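Local coordinates for protein glucose-6-phosphate isomerase (Thermus thermophilus, PDB 1ZZG) that probably catalyses the reversible isomerization of glucose 6-phosphate to fructose 6-phosphate, a step of glycolysis and gluconeogenesis, at residues 312-323 and 334-344. Sequence-based numbering, arbitrary orientation.
Sequences IPEAPLEDVEIP and LFGKTLFQLLK
Asp-319 grips the first turn of helix 339-356 with both carboxylate oxygens. Asp-319 OD2 accepts from Thr-338 OG1 at 2.7 Å on its syn side, the hydroxyl tilted well out of the carboxylate plane, while Asp-319 OD1 takes Phe-340 N at 3.1 Å, also syn, in a fairly straight bond (164°). The N-H of Val-320 reaches that same OD1 on the anti side, likewise tilted and from the opposite face of the plane, which restrains the group's rotation. A short acidic residue suits this place, where its charge would probably also interact well with the positive end of the helix dipole. With an alanine in its place, the hydroxyl of Thr-338 and the N-H groups of Phe-340 and Val-320 would probably lose this shared acceptor, and the cap its tie to the loop. Thr-338 is the N-cap: with chi1 at 69°, OG1 lies between the backbone N and carbonyl carbon and also accepts from Gln-341 N, while Gln-341 OE1 takes the N-H of Thr-338, completing a capping box.

Beside this cap, Pro-316 lays CD over the centre of the Phe-340 ring, 3.6 Å from the centroid, a CH-pi contact that suits proline because CD, bonded to nitrogen, carries somewhat polarised C-H groups. Further along is a single beta bridge between Glu-321 and Thr-338, flanked by Leu-339 N to Val-320 O and Ile-322 N to Lys-337 O; Gly-336 N binds Ile-322 O. Gly-336 occupies a type II turn at a phi of 92°, where a CB would jam against the preceding carbonyl. Ile-322 packs CG1 against Leu-339 CD2 at 3.8 Å.

At the other end, a water bridges Lys-344 NZ and Glu-314 OE2; the lysine also pairs with Glu-348 and the glutamate with Arg-3. Glu-104 and Leu-107 of the second subunit pack on Pro-316 and Val-320, respectively. The contact belongs to a beta-alpha-beta crossover, in which strand 306-313 leads through this loop and helix 339-356 to its parallel neighbour, strand 360-366.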
loop_
_atom_site.group_PDB
_atom_site.type_symbol
_atom_site.label_atom_id
_atom_site.label_comp_id
_atom_site.label_asym_id
_atom_site.label_seq_id
_atom_site.Cartn_x
_atom_site.Cartn_y
_atom_site.Cartn_z
ATOM N N ILE A 312 1.537 17.680 -0.397
ATOM C CA ILE A 312 0.929 18.241 0.807
ATOM C C ILE A 312 -0.267 19.161 0.572
ATOM O O ILE A 312 -0.175 20.132 -0.179
ATOM C CB ILE A 312 1.977 19.059 1.594
ATOM C CG1 ILE A 312 3.222 18.207 1.841
ATOM C CG2 ILE A 312 1.364 19.588 2.882
ATOM C CD1 ILE A 312 4.406 18.996 2.360
ATOM N N PRO A 313 -1.407 18.869 1.221
ATOM C CA PRO A 313 -2.598 19.706 1.062
ATOM C C PRO A 313 -2.403 20.971 1.903
ATOM O O PRO A 313 -1.685 20.947 2.901
ATOM C CB PRO A 313 -3.710 18.814 1.601
ATOM C CG PRO A 313 -3.015 18.077 2.702
ATOM C CD PRO A 313 -1.706 17.688 2.051
ATOM N N GLU A 314 -3.027 22.073 1.510
ATOM C CA GLU A 314 -2.867 23.308 2.273
ATOM C C GLU A 314 -4.096 23.702 3.077
ATOM O O GLU A 314 -4.039 24.625 3.889
ATOM C CB GLU A 314 -2.471 24.452 1.344
ATOM C CG GLU A 314 -1.119 24.243 0.697
ATOM C CD GLU A 314 -0.618 25.475 -0.021
ATOM O OE1 GLU A 314 -1.284 25.927 -0.975
ATOM O OE2 GLU A 314 0.447 25.991 0.373
ATOM N N ALA A 315 -5.201 23.000 2.859
ATOM C CA ALA A 315 -6.432 23.290 3.576
ATOM C C ALA A 315 -7.331 22.067 3.644
ATOM O O ALA A 315 -7.311 21.213 2.752
ATOM C CB ALA A 315 -7.180 24.443 2.893
ATOM N N PRO A 316 -8.117 21.955 4.725
ATOM C CA PRO A 316 -9.035 20.831 4.902
ATOM C C PRO A 316 -10.361 21.251 4.291
ATOM O O PRO A 316 -10.587 22.443 4.071
ATOM C CB PRO A 316 -9.137 20.720 6.414
ATOM C CG PRO A 316 -9.153 22.168 6.827
ATOM C CD PRO A 316 -8.048 22.771 5.955
ATOM N N LEU A 317 -11.228 20.289 4.001
ATOM C CA LEU A 317 -12.540 20.618 3.468
ATOM C C LEU A 317 -13.430 20.884 4.681
ATOM O O LEU A 317 -14.313 21.736 4.649
ATOM C CB LEU A 317 -13.095 19.463 2.631
ATOM C CG LEU A 317 -12.266 19.105 1.394
ATOM C CD1 LEU A 317 -13.008 18.055 0.576
ATOM C CD2 LEU A 317 -12.018 20.361 0.550
ATOM N N GLU A 318 -13.175 20.136 5.751
ATOM C CA GLU A 318 -13.897 20.275 7.011
ATOM C C GLU A 318 -12.933 19.804 8.091
ATOM O O GLU A 318 -12.551 18.632 8.131
ATOM C CB GLU A 318 -15.176 19.432 7.020
ATOM C CG GLU A 318 -15.910 19.492 8.354
ATOM C CD GLU A 318 -17.310 18.907 8.304
ATOM O OE1 GLU A 318 -17.516 17.868 7.640
ATOM O OE2 GLU A 318 -18.208 19.483 8.955
ATOM N N ASP A 319 -12.537 20.732 8.956
ATOM C CA ASP A 319 -11.576 20.453 10.012
ATOM C C ASP A 319 -12.195 19.977 11.324
ATOM O O ASP A 319 -13.415 19.947 11.484
ATOM C CB ASP A 319 -10.737 21.707 10.269
ATOM C CG ASP A 319 -9.327 21.386 10.713
ATOM O OD1 ASP A 319 -9.074 20.238 11.129
ATOM O OD2 ASP A 319 -8.471 22.287 10.649
ATOM N N VAL A 320 -11.333 19.607 12.264
ATOM C CA VAL A 320 -11.765 19.130 13.572
ATOM C C VAL A 320 -10.863 19.679 14.661
ATOM O O VAL A 320 -9.643 19.498 14.621
ATOM C CB VAL A 320 -11.713 17.595 13.659
ATOM C CG1 VAL A 320 -11.974 17.149 15.093
ATOM C CG2 VAL A 320 -12.723 16.989 12.718
ATOM N N GLU A 321 -11.458 20.351 15.638
ATOM C CA GLU A 321 -10.671 20.895 16.731
ATOM C C GLU A 321 -10.390 19.770 17.718
ATOM O O GLU A 321 -11.278 18.982 18.038
ATOM C CB GLU A 321 -11.421 22.028 17.440
ATOM C CG GLU A 321 -10.563 22.765 18.462
ATOM C CD GLU A 321 -11.267 23.955 19.081
ATOM O OE1 GLU A 321 -11.821 24.786 18.326
ATOM O OE2 GLU A 321 -11.256 24.064 20.323
ATOM N N ILE A 322 -9.144 19.689 18.176
ATOM C CA ILE A 322 -8.752 18.671 19.141
ATOM C C ILE A 322 -9.215 19.162 20.514
ATOM O O ILE A 322 -8.692 20.147 21.042
ATOM C CB ILE A 322 -7.218 18.470 19.153
ATOM C CG1 ILE A 322 -6.735 18.052 17.756
ATOM C CG2 ILE A 322 -6.838 17.406 20.181
ATOM C CD1 ILE A 322 -5.232 18.056 17.600
ATOM N N PRO A 323 -10.213 18.488 21.103
ATOM C CA PRO A 323 -10.762 18.850 22.417
ATOM C C PRO A 323 -9.842 18.520 23.588
ATOM O O PRO A 323 -9.060 17.571 23.529
ATOM C CB PRO A 323 -12.064 18.064 22.463
ATOM C CG PRO A 323 -11.695 16.810 21.756
ATOM C CD PRO A 323 -10.905 17.306 20.559
ATOM N N LEU A 334 -1.701 19.955 22.293
ATOM C CA LEU A 334 -2.558 19.686 21.145
ATOM C C LEU A 334 -3.951 20.291 21.318
ATOM O O LEU A 334 -4.624 20.589 20.329
ATOM C CB LEU A 334 -2.688 18.176 20.921
ATOM C CG LEU A 334 -1.434 17.417 20.484
ATOM C CD1 LEU A 334 -1.683 15.919 20.570
ATOM C CD2 LEU A 334 -1.055 17.826 19.068
ATOM N N PHE A 335 -4.383 20.468 22.567
ATOM C CA PHE A 335 -5.709 21.027 22.833
ATOM C C PHE A 335 -5.850 22.393 22.172
ATOM O O PHE A 335 -4.943 23.223 22.245
ATOM C CB PHE A 335 -5.960 21.169 24.346
ATOM C CG PHE A 335 -5.850 19.879 25.124
ATOM C CD1 PHE A 335 -5.920 18.642 24.487
ATOM C CD2 PHE A 335 -5.693 19.906 26.507
ATOM C CE1 PHE A 335 -5.835 17.450 25.217
ATOM C CE2 PHE A 335 -5.607 18.720 27.251
ATOM C CZ PHE A 335 -5.678 17.492 26.603
ATOM N N GLY A 336 -6.986 22.626 21.521
ATOM C CA GLY A 336 -7.201 23.904 20.866
ATOM C C GLY A 336 -6.776 23.909 19.411
ATOM O O GLY A 336 -7.343 24.642 18.603
ATOM N N LYS A 337 -5.772 23.105 19.075
ATOM C CA LYS A 337 -5.296 23.010 17.695
ATOM C C LYS A 337 -6.282 22.127 16.939
ATOM O O LYS A 337 -7.109 21.461 17.559
ATOM C CB LYS A 337 -3.912 22.355 17.642
ATOM C CG LYS A 337 -2.912 22.895 18.654
ATOM C CD LYS A 337 -2.668 24.383 18.476
ATOM C CE LYS A 337 -1.672 24.892 19.508
ATOM N NZ LYS A 337 -1.551 26.374 19.480
ATOM N N THR A 338 -6.192 22.116 15.610
ATOM C CA THR A 338 -7.080 21.287 14.792
ATOM C C THR A 338 -6.319 20.077 14.237
ATOM O O THR A 338 -5.087 20.052 14.229
ATOM C CB THR A 338 -7.663 22.070 13.590
ATOM O OG1 THR A 338 -6.622 22.347 12.644
ATOM C CG2 THR A 338 -8.287 23.382 14.055
ATOM N N LEU A 339 -7.059 19.073 13.778
ATOM C CA LEU A 339 -6.438 17.881 13.216
ATOM C C LEU A 339 -5.656 18.242 11.956
ATOM O O LEU A 339 -4.534 17.772 11.760
ATOM C CB LEU A 339 -7.497 16.817 12.891
ATOM C CG LEU A 339 -8.112 16.108 14.106
ATOM C CD1 LEU A 339 -9.071 15.020 13.650
ATOM C CD2 LEU A 339 -7.003 15.506 14.952
ATOM N N PHE A 340 -6.237 19.080 11.103
ATOM C CA PHE A 340 -5.529 19.468 9.887
ATOM C C PHE A 340 -4.276 20.264 10.244
ATOM O O PHE A 340 -3.234 20.130 9.599
ATOM C CB PHE A 340 -6.403 20.318 8.973
ATOM C CG PHE A 340 -5.757 20.605 7.648
ATOM C CD1 PHE A 340 -5.834 19.679 6.608
ATOM C CD2 PHE A 340 -5.002 21.761 7.463
ATOM C CE1 PHE A 340 -5.166 19.897 5.405
ATOM C CE2 PHE A 340 -4.328 21.989 6.264
ATOM C CZ PHE A 340 -4.410 21.053 5.234
ATOM N N GLN A 341 -4.388 21.103 11.268
ATOM C CA GLN A 341 -3.255 21.909 11.714
ATOM C C GLN A 341 -2.097 20.976 12.068
ATOM O O GLN A 341 -0.937 21.257 11.760
ATOM C CB GLN A 341 -3.653 22.733 12.938
ATOM C CG GLN A 341 -2.666 23.822 13.314
ATOM C CD GLN A 341 -3.103 24.585 14.551
ATOM O OE1 GLN A 341 -4.277 24.552 14.933
ATOM N NE2 GLN A 341 -2.163 25.289 15.177
ATOM N N LEU A 342 -2.422 19.862 12.720
ATOM C CA LEU A 342 -1.410 18.879 13.101
ATOM C C LEU A 342 -0.825 18.236 11.845
ATOM O O LEU A 342 0.391 18.147 11.684
ATOM C CB LEU A 342 -2.022 17.793 13.994
ATOM C CG LEU A 342 -1.069 16.666 14.415
ATOM C CD1 LEU A 342 0.199 17.250 15.033
ATOM C CD2 LEU A 342 -1.770 15.743 15.397
ATOM N N LEU A 343 -1.709 17.784 10.967
ATOM C CA LEU A 343 -1.317 17.150 9.712
ATOM C C LEU A 343 -0.323 18.033 8.965
ATOM O O LEU A 343 0.755 17.583 8.575
ATOM C CB LEU A 343 -2.566 16.903 8.855
ATOM C CG LEU A 343 -2.439 16.416 7.406
ATOM C CD1 LEU A 343 -1.489 15.231 7.327
ATOM C CD2 LEU A 343 -3.835 16.032 6.878
ATOM N N LYS A 344 -0.692 19.299 8.790
ATOM C CA LYS A 344 0.141 20.276 8.085
ATOM C C LYS A 344 1.492 20.452 8.768
ATOM O O LYS A 344 2.528 20.481 8.118
ATOM C CB LYS A 344 -0.563 21.639 8.035
ATOM C CG LYS A 344 -0.514 22.356 6.684
ATOM C CD LYS A 344 0.759 22.075 5.912
ATOM C CE LYS A 344 0.767 22.817 4.580
ATOM N NZ LYS A 344 1.382 24.164 4.695
HETATM O O HOH W 1 1.431 26.168 3.018
#